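PDB 3NTN: UspA1 from Moraxella catarrhalis, which is a trimeric autotransporter adhesin of the outer membrane that probably binds fibronectin and the host receptor CEACAM1. Local coordinates for residues G14-T25 with G29-T40; G51-I59 with N67-N75. All coordinates share one frame; numbering follows the deposited sequence.

How the contacts relate
Both contacts join successive coils of one left-handed parallel beta-roll, stacked along the head of the trimer, with contact 1 nearer the N-terminus. Contact 1 pairs the outer strands 18-19 and 33-34 and follows the chain round to T25 and T40; contact 2 pairs the inner strands 55-57 and 69-71. Their chemistry follows: contact 1 is partly buried and rich in polar side chains, with stacked asparagines, a lysine-glutamate pair and two tyrosines, whereas contact 2 is buried: F55, A57, V69 and L71 face the trimer interior, and A56 and A70 the inside of the coil. The two meet directly where T40 O probably accepts from A56 N, 3.0 Å away, so strand 40-42 lies beside strand 55-57 in the same parallel sheet.

Contact 1 (G14-T25 with G29-T40); sequences GGYNQAKGRNST and GYNNEATGTDST
N17 lies beside N32 with the amide planes parallel, 2° apart, and bonds to the backbone of the next coil at both ends of its amide. N17 OD1 takes the N-H of N32 at 2.9 Å in its carbonyl plane, while N17 ND2 gives to G29 O at 2.7 Å, from above that carbonyl's plane. With chi1 -68°, CG stands beside the backbone N, which lets the amide span the backbone from G29 O to N32 N. Farther along, N23 ND2 reaches D38 OD1 at 2.7 Å, the amide and carboxylate nearly coplanar; D38 OD2 forms a salt bridge with R45 of the second subunit. On the outer face Q18 runs alongside E33; K20 NZ stands 3.9 Å from E33 OE1, a long salt bridge. The rings of Y16 and Y30 touch obliquely, CD2 to CE1 3.5 Å. Behind these side chains, Q18 N bonds to N32 O and A34 N to Q18 O. The type II turns G21-S24 and G36-S39 stack, S24 OG and S39 OG each closing back on the first carbonyl of its own turn. N32 repeats the pattern one coil on: ND2 bonds to G28 O and G44 O, and OD1 takes N47 N. Parallel coils in register, here braced by stacked asparagines, build the left-handed beta-roll of YadA-like heads.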
loop_
_atom_site.group_PDB
_atom_site.type_symbol
_atom_site.label_atom_id
_atom_site.label_comp_id
_atom_site.label_asym_id
_atom_site.label_seq_id
_atom_site.Cartn_x
_atom_site.Cartn_y
_atom_site.Cartn_z
ATOM N N GLY B 14 34.090 4.660 17.796
ATOM C CA GLY B 14 34.373 3.615 16.793
ATOM C C GLY B 14 35.689 3.781 16.031
ATOM O O GLY B 14 36.572 4.567 16.410
ATOM N N GLY B 15 35.837 3.035 14.935
ATOM C CA GLY B 15 37.047 3.133 14.128
ATOM C C GLY B 15 36.756 3.592 12.716
ATOM O O GLY B 15 35.669 3.321 12.203
ATOM N N TYR B 16 37.739 4.289 12.122
ATOM C CA TYR B 16 37.784 4.686 10.700
ATOM C C TYR B 16 36.536 5.393 10.231
ATOM O O TYR B 16 36.132 5.212 9.079
ATOM C CB TYR B 16 38.120 3.502 9.758
ATOM C CG TYR B 16 39.483 2.927 10.015
ATOM C CD1 TYR B 16 40.614 3.367 9.300
ATOM C CD2 TYR B 16 39.668 1.989 11.021
ATOM C CE1 TYR B 16 41.883 2.853 9.584
ATOM C CE2 TYR B 16 40.926 1.480 11.307
ATOM C CZ TYR B 16 42.021 1.905 10.594
ATOM O OH TYR B 16 43.240 1.338 10.916
ATOM N N ASN B 17 35.932 6.176 11.138
ATOM C CA ASN B 17 34.742 6.975 10.871
ATOM C C ASN B 17 35.125 8.375 10.450
ATOM O O ASN B 17 36.101 8.899 10.911
ATOM C CB ASN B 17 33.826 7.022 12.098
ATOM C CG ASN B 17 33.215 5.684 12.396
ATOM O OD1 ASN B 17 32.810 4.956 11.488
ATOM N ND2 ASN B 17 33.151 5.339 13.669
ATOM N N GLN B 18 34.360 8.983 9.559
ATOM C CA GLN B 18 34.734 10.279 9.051
ATOM C C GLN B 18 33.494 11.136 8.988
ATOM O O GLN B 18 32.513 10.734 8.412
ATOM C CB GLN B 18 35.374 10.147 7.649
ATOM C CG GLN B 18 36.861 9.724 7.650
ATOM C CD GLN B 18 37.331 9.161 6.289
ATOM O OE1 GLN B 18 38.281 9.675 5.666
ATOM N NE2 GLN B 18 36.662 8.094 5.829
ATOM N N ALA B 19 33.522 12.319 9.584
ATOM C CA ALA B 19 32.413 13.255 9.453
ATOM C C ALA B 19 32.972 14.450 8.681
ATOM O O ALA B 19 33.300 15.474 9.252
ATOM C CB ALA B 19 31.903 13.649 10.794
ATOM N N LYS B 20 33.124 14.290 7.374
ATOM C CA LYS B 20 33.752 15.320 6.524
ATOM C C LYS B 20 32.802 16.470 6.153
ATOM O O LYS B 20 33.263 17.531 5.766
ATOM C CB LYS B 20 34.323 14.697 5.248
ATOM C CG LYS B 20 35.370 13.618 5.501
ATOM C CD LYS B 20 35.609 12.756 4.271
ATOM C CE LYS B 20 37.102 12.490 4.072
ATOM N NZ LYS B 20 37.383 11.642 2.870
ATOM N N GLY B 21 31.490 16.250 6.226
ATOM C CA GLY B 21 30.524 17.288 5.809
ATOM C C GLY B 21 30.342 18.289 6.924
ATOM O O GLY B 21 30.396 17.910 8.107
ATOM N N ARG B 22 30.171 19.570 6.574
ATOM C CA ARG B 22 29.720 20.575 7.548
ATOM C C ARG B 22 28.463 20.106 8.301
ATOM O O ARG B 22 27.528 19.626 7.668
ATOM C CB ARG B 22 29.423 21.886 6.821
ATOM C CG ARG B 22 29.400 23.106 7.725
ATOM C CD ARG B 22 29.598 24.451 6.967
ATOM N NE ARG B 22 28.822 24.582 5.713
ATOM C CZ ARG B 22 27.510 24.781 5.646
ATOM N NH1 ARG B 22 26.786 24.880 6.764
ATOM N NH2 ARG B 22 26.918 24.875 4.459
ATOM N N ASN B 23 28.437 20.280 9.632
ATOM C CA ASN B 23 27.374 19.775 10.541
ATOM C C ASN B 23 27.092 18.267 10.440
ATOM O O ASN B 23 26.008 17.800 10.876
ATOM C CB ASN B 23 26.012 20.467 10.315
ATOM C CG ASN B 23 26.085 21.977 10.245
ATOM O OD1 ASN B 23 26.701 22.648 11.090
ATOM N ND2 ASN B 23 25.413 22.536 9.242
ATOM N N SER B 24 27.990 17.502 9.815
ATOM C CA SER B 24 27.746 16.063 9.689
ATOM C C SER B 24 28.044 15.330 11.026
ATOM O O SER B 24 28.820 15.815 11.855
ATOM C CB SER B 24 28.563 15.459 8.563
ATOM O OG SER B 24 29.946 15.572 8.884
ATOM N N THR B 25 27.433 14.160 11.188
ATOM C CA THR B 25 27.529 13.357 12.382
ATOM C C THR B 25 27.712 11.879 12.010
ATOM O O THR B 25 26.940 11.327 11.229
ATOM C CB THR B 25 26.211 13.491 13.197
ATOM O OG1 THR B 25 25.947 14.875 13.480
ATOM C CG2 THR B 25 26.281 12.708 14.522
ATOM N N GLY B 29 30.263 3.152 15.214
ATOM C CA GLY B 29 30.467 2.086 14.266
ATOM C C GLY B 29 31.827 2.076 13.588
ATOM O O GLY B 29 32.806 2.669 14.038
ATOM N N TYR B 30 31.889 1.395 12.472
ATOM C CA TYR B 30 33.170 1.165 11.845
ATOM C C TYR B 30 33.116 1.497 10.361
ATOM O O TYR B 30 32.209 1.047 9.659
ATOM C CB TYR B 30 33.562 -0.295 12.030
ATOM C CG TYR B 30 34.826 -0.681 11.295
ATOM C CD1 TYR B 30 36.072 -0.131 11.654
ATOM C CD2 TYR B 30 34.791 -1.618 10.266
ATOM C CE1 TYR B 30 37.219 -0.508 10.989
ATOM C CE2 TYR B 30 35.930 -2.024 9.626
ATOM C CZ TYR B 30 37.148 -1.459 9.972
ATOM O OH TYR B 30 38.297 -1.846 9.291
ATOM N N ASN B 31 34.078 2.273 9.889
ATOM C CA ASN B 31 34.135 2.609 8.483
ATOM C C ASN B 31 32.885 3.349 7.934
ATOM O O ASN B 31 32.386 3.076 6.818
ATOM C CB ASN B 31 34.428 1.346 7.660
ATOM C CG ASN B 31 35.141 1.652 6.375
ATOM O OD1 ASN B 31 35.872 2.640 6.278
ATOM N ND2 ASN B 31 34.960 0.791 5.380
ATOM N N ASN B 32 32.394 4.289 8.726
ATOM C CA ASN B 32 31.312 5.139 8.300
ATOM C C ASN B 32 31.808 6.513 7.789
ATOM O O ASN B 32 32.576 7.182 8.433
ATOM C CB ASN B 32 30.287 5.247 9.432
ATOM C CG ASN B 32 29.622 3.882 9.776
ATOM O OD1 ASN B 32 29.200 3.148 8.882
ATOM N ND2 ASN B 32 29.513 3.563 11.073
ATOM N N GLU B 33 31.353 6.925 6.618
ATOM C CA GLU B 33 31.759 8.183 6.017
ATOM C C GLU B 33 30.558 9.101 5.770
ATOM O O GLU B 33 29.738 8.832 4.857
ATOM C CB GLU B 33 32.364 7.861 4.665
ATOM C CG GLU B 33 33.578 8.645 4.324
ATOM C CD GLU B 33 34.137 8.241 2.957
ATOM O OE1 GLU B 33 34.461 9.160 2.153
ATOM O OE2 GLU B 33 34.245 7.010 2.685
ATOM N N ALA B 34 30.454 10.191 6.523
ATOM C CA ALA B 34 29.369 11.166 6.279
ATOM C C ALA B 34 29.879 12.430 5.611
ATOM O O ALA B 34 30.540 13.252 6.213
ATOM C CB ALA B 34 28.551 11.491 7.572
ATOM N N THR B 35 29.552 12.583 4.349
ATOM C CA THR B 35 30.193 13.594 3.536
ATOM C C THR B 35 29.327 14.810 3.220
ATOM O O THR B 35 29.855 15.893 2.930
ATOM C CB THR B 35 30.734 12.914 2.293
ATOM O OG1 THR B 35 32.114 12.608 2.536
ATOM C CG2 THR B 35 30.548 13.769 1.066
ATOM N N GLY B 36 28.011 14.654 3.326
ATOM C CA GLY B 36 27.124 15.743 2.978
ATOM C C GLY B 36 26.940 16.747 4.097
ATOM O O GLY B 36 27.074 16.434 5.280
ATOM N N THR B 37 26.620 17.969 3.720
ATOM C CA THR B 37 26.224 18.959 4.688
ATOM C C THR B 37 25.015 18.450 5.506
ATOM O O THR B 37 24.043 17.948 4.943
ATOM C CB THR B 37 25.961 20.277 3.971
ATOM O OG1 THR B 37 27.162 20.673 3.287
ATOM C CG2 THR B 37 25.538 21.385 4.943
ATOM N N ASP B 38 25.098 18.501 6.834
ATOM C CA ASP B 38 23.985 18.035 7.668
ATOM C C ASP B 38 23.705 16.525 7.522
ATOM O O ASP B 38 22.550 16.067 7.777
ATOM C CB ASP B 38 22.671 18.809 7.347
ATOM C CG ASP B 38 22.834 20.323 7.400
ATOM O OD1 ASP B 38 23.650 20.785 8.196
ATOM O OD2 ASP B 38 22.126 21.053 6.656
ATOM N N SER B 39 24.686 15.743 7.059
ATOM C CA SER B 39 24.456 14.293 6.908
ATOM C C SER B 39 24.605 13.566 8.277
ATOM O O SER B 39 25.165 14.102 9.255
ATOM C CB SER B 39 25.333 13.673 5.826
ATOM O OG SER B 39 26.691 13.866 6.145
ATOM N N THR B 40 24.052 12.373 8.354
ATOM C CA THR B 40 24.041 11.668 9.630
ATOM C C THR B 40 24.195 10.165 9.428
ATOM O O THR B 40 23.473 9.547 8.654
ATOM C CB THR B 40 22.712 11.918 10.408
ATOM O OG1 THR B 40 22.560 13.296 10.695
ATOM C CG2 THR B 40 22.681 11.160 11.707
HETATM O O HOH W 1 29.743 20.282 3.799
HETATM O O HOH W 2 24.599 15.709 11.327
#

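Contact 2 (G51-I59 with N67-N75); sequences GKGSFAAGI and NAVALGNKN
The F55 ring has L71 CD1 at its edge, near the ring plane, at 4.4 Å from CE2, and V69 CG1 obliquely off CD2 at 4.5 Å. L71 CD1 also packs on A57 CB, 3.9 Å away; CG of L71 is anti to the backbone N (chi1 173°), and the side chain leans back over the neighbouring strand. At the far end the flat amide of N73 crosses I59, its ND2 lying 3.8 Å from I59 CB, and ND2 bonds to N67 OD1 of the third subunit. The amide of N67 sits at the other end of the pair: its ND2 donates to N81, its OD1 accepts from N73 ND2 of the second subunit, and a water lies within bonding distance of both this OD1 and G53 O.

Beneath these groups the backbones run parallel, 5° between the two strand directions, and F55 and A57 donate to A68 O and A70 O while A70 and G72 donate back to F55 O and A57 O. The bonding continues past the strands, from N67 N to K52 O at one end and from K74 N to I59 O at the other. G58 and G72 pair at the corner in backbone conformations that leave no room for a CB. In the G51-S54 type II turn, S54 OG returns to G51 O at 2.8 Å.

F55, A57, V69 and L71 share one face, where they meet F55 and L71 of the other subunits; A56 and A70 face the opposite way, onto A63 of strand 62-63 inside the coil. Strand 40-42 flanks 55-57, and strand 83-85 continues the sheet beyond 69-71.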
loop_
_atom_site.group_PDB
_atom_site.type_symbol
_atom_site.label_atom_id
_atom_site.label_comp_id
_atom_site.label_asym_id
_atom_site.label_seq_id
_atom_site.Cartn_x
_atom_site.Cartn_y
_atom_site.Cartn_z
ATOM N N GLY B 51 24.663 12.737 0.689
ATOM C CA GLY B 51 23.693 13.772 0.414
ATOM C C GLY B 51 23.480 14.819 1.490
ATOM O O GLY B 51 23.620 14.517 2.708
ATOM N N LYS B 52 23.093 16.036 1.074
ATOM C CA LYS B 52 22.620 17.011 2.087
ATOM C C LYS B 52 21.425 16.461 2.912
ATOM O O LYS B 52 20.461 15.994 2.331
ATOM C CB LYS B 52 22.333 18.421 1.529
ATOM C CG LYS B 52 23.247 18.844 0.407
ATOM C CD LYS B 52 23.294 20.359 0.257
ATOM C CE LYS B 52 23.728 20.808 -1.135
ATOM N NZ LYS B 52 24.414 19.747 -1.950
ATOM N N GLY B 53 21.553 16.463 4.249
ATOM C CA GLY B 53 20.473 16.160 5.163
ATOM C C GLY B 53 20.097 14.683 5.151
ATOM O O GLY B 53 18.987 14.301 5.569
ATOM N N SER B 54 21.029 13.859 4.692
ATOM C CA SER B 54 20.814 12.457 4.556
ATOM C C SER B 54 21.004 11.666 5.870
ATOM O O SER B 54 21.500 12.155 6.876
ATOM C CB SER B 54 21.730 11.880 3.458
ATOM O OG SER B 54 23.100 12.006 3.827
ATOM N N PHE B 55 20.562 10.429 5.861
ATOM C CA PHE B 55 20.575 9.649 7.044
ATOM C C PHE B 55 20.745 8.193 6.646
ATOM O O PHE B 55 20.024 7.707 5.797
ATOM C CB PHE B 55 19.281 9.848 7.840
ATOM C CG PHE B 55 19.198 8.970 9.054
ATOM C CD1 PHE B 55 19.803 9.340 10.246
ATOM C CD2 PHE B 55 18.558 7.722 8.979
ATOM C CE1 PHE B 55 19.753 8.463 11.434
ATOM C CE2 PHE B 55 18.491 6.854 10.114
ATOM C CZ PHE B 55 19.096 7.235 11.349
ATOM N N ALA B 56 21.731 7.515 7.230
ATOM C CA ALA B 56 21.930 6.070 7.014
ATOM C C ALA B 56 22.162 5.430 8.362
ATOM O O ALA B 56 22.705 6.052 9.258
ATOM C CB ALA B 56 23.160 5.812 6.075
ATOM N N ALA B 57 21.698 4.187 8.538
ATOM C CA ALA B 57 22.150 3.346 9.673
ATOM C C ALA B 57 22.113 1.871 9.251
ATOM O O ALA B 57 21.278 1.495 8.459
ATOM C CB ALA B 57 21.263 3.596 10.865
ATOM N N GLY B 58 22.984 1.042 9.797
ATOM C CA GLY B 58 22.963 -0.385 9.549
ATOM C C GLY B 58 24.250 -0.769 8.839
ATOM O O GLY B 58 25.319 -0.229 9.137
ATOM N N ILE B 59 24.159 -1.690 7.869
ATOM C CA ILE B 59 25.336 -2.140 7.220
ATOM C C ILE B 59 25.293 -1.818 5.724
ATOM O O ILE B 59 24.330 -2.181 5.002
ATOM C CB ILE B 59 25.542 -3.642 7.431
ATOM C CG1 ILE B 59 25.807 -3.945 8.892
ATOM C CG2 ILE B 59 26.690 -4.173 6.538
ATOM C CD1 ILE B 59 25.774 -5.455 9.200
ATOM N N ASN B 67 18.567 14.526 1.065
ATOM C CA ASN B 67 17.443 14.036 1.920
ATOM C C ASN B 67 17.185 12.523 1.871
ATOM O O ASN B 67 16.188 12.043 2.391
ATOM C CB ASN B 67 16.137 14.825 1.699
ATOM C CG ASN B 67 16.378 16.319 1.567
ATOM O OD1 ASN B 67 17.072 16.941 2.401
ATOM N ND2 ASN B 67 15.812 16.914 0.516
ATOM N N ALA B 68 18.124 11.780 1.299
ATOM C CA ALA B 68 18.065 10.314 1.257
ATOM C C ALA B 68 17.954 9.739 2.646
ATOM O O ALA B 68 18.591 10.206 3.566
ATOM C CB ALA B 68 19.324 9.723 0.507
ATOM N N VAL B 69 17.136 8.697 2.780
ATOM C CA VAL B 69 17.035 7.919 4.013
ATOM C C VAL B 69 17.317 6.496 3.571
ATOM O O VAL B 69 16.651 5.970 2.652
ATOM C CB VAL B 69 15.620 8.037 4.667
ATOM C CG1 VAL B 69 15.451 7.037 5.838
ATOM C CG2 VAL B 69 15.364 9.437 5.112
ATOM N N ALA B 70 18.328 5.872 4.179
ATOM C CA ALA B 70 18.717 4.515 3.795
ATOM C C ALA B 70 18.966 3.767 5.109
ATOM O O ALA B 70 19.949 4.020 5.832
ATOM C CB ALA B 70 19.967 4.546 2.934
ATOM N N LEU B 71 18.073 2.858 5.441
ATOM C CA LEU B 71 18.076 2.331 6.788
ATOM C C LEU B 71 17.944 0.820 6.701
ATOM O O LEU B 71 16.929 0.331 6.231
ATOM C CB LEU B 71 16.929 2.997 7.566
ATOM C CG LEU B 71 16.493 2.616 8.983
ATOM C CD1 LEU B 71 17.655 2.558 9.966
ATOM C CD2 LEU B 71 15.393 3.605 9.483
ATOM N N GLY B 72 18.995 0.094 7.097
ATOM C CA GLY B 72 18.970 -1.366 7.152
ATOM C C GLY B 72 20.258 -1.917 6.580
ATOM O O GLY B 72 21.335 -1.420 6.893
ATOM N N ASN B 73 20.156 -2.906 5.698
ATOM C CA ASN B 73 21.313 -3.483 5.046
ATOM C C ASN B 73 21.329 -3.281 3.516
ATOM O O ASN B 73 20.435 -3.754 2.801
ATOM C CB ASN B 73 21.381 -4.958 5.353
ATOM C CG ASN B 73 22.777 -5.580 4.992
ATOM O OD1 ASN B 73 23.306 -5.372 3.899
ATOM N ND2 ASN B 73 23.361 -6.307 5.931
ATOM N N LYS B 74 22.373 -2.630 2.996
ATOM C CA LYS B 74 22.528 -2.537 1.546
ATOM C C LYS B 74 21.365 -1.772 0.871
ATOM O O LYS B 74 20.867 -2.195 -0.152
ATOM C CB LYS B 74 22.672 -3.924 0.881
ATOM C CG LYS B 74 24.082 -4.337 0.423
ATOM C CD LYS B 74 24.247 -5.889 0.541
ATOM C CE LYS B 74 25.704 -6.341 0.776
ATOM N NZ LYS B 74 26.138 -6.374 2.245
ATOM N N ASN B 75 20.964 -0.654 1.459
ATOM C CA ASN B 75 20.116 0.315 0.771
ATOM C C ASN B 75 20.980 1.389 0.105
ATOM O O ASN B 75 21.691 2.112 0.802
ATOM C CB ASN B 75 19.140 0.915 1.730
ATOM C CG ASN B 75 18.250 -0.136 2.358
ATOM O OD1 ASN B 75 17.312 -0.612 1.715
ATOM N ND2 ASN B 75 18.545 -0.526 3.607
HETATM O O HOH W 3 17.048 16.205 5.203
HETATM O O HOH W 4 17.178 12.393 5.789
#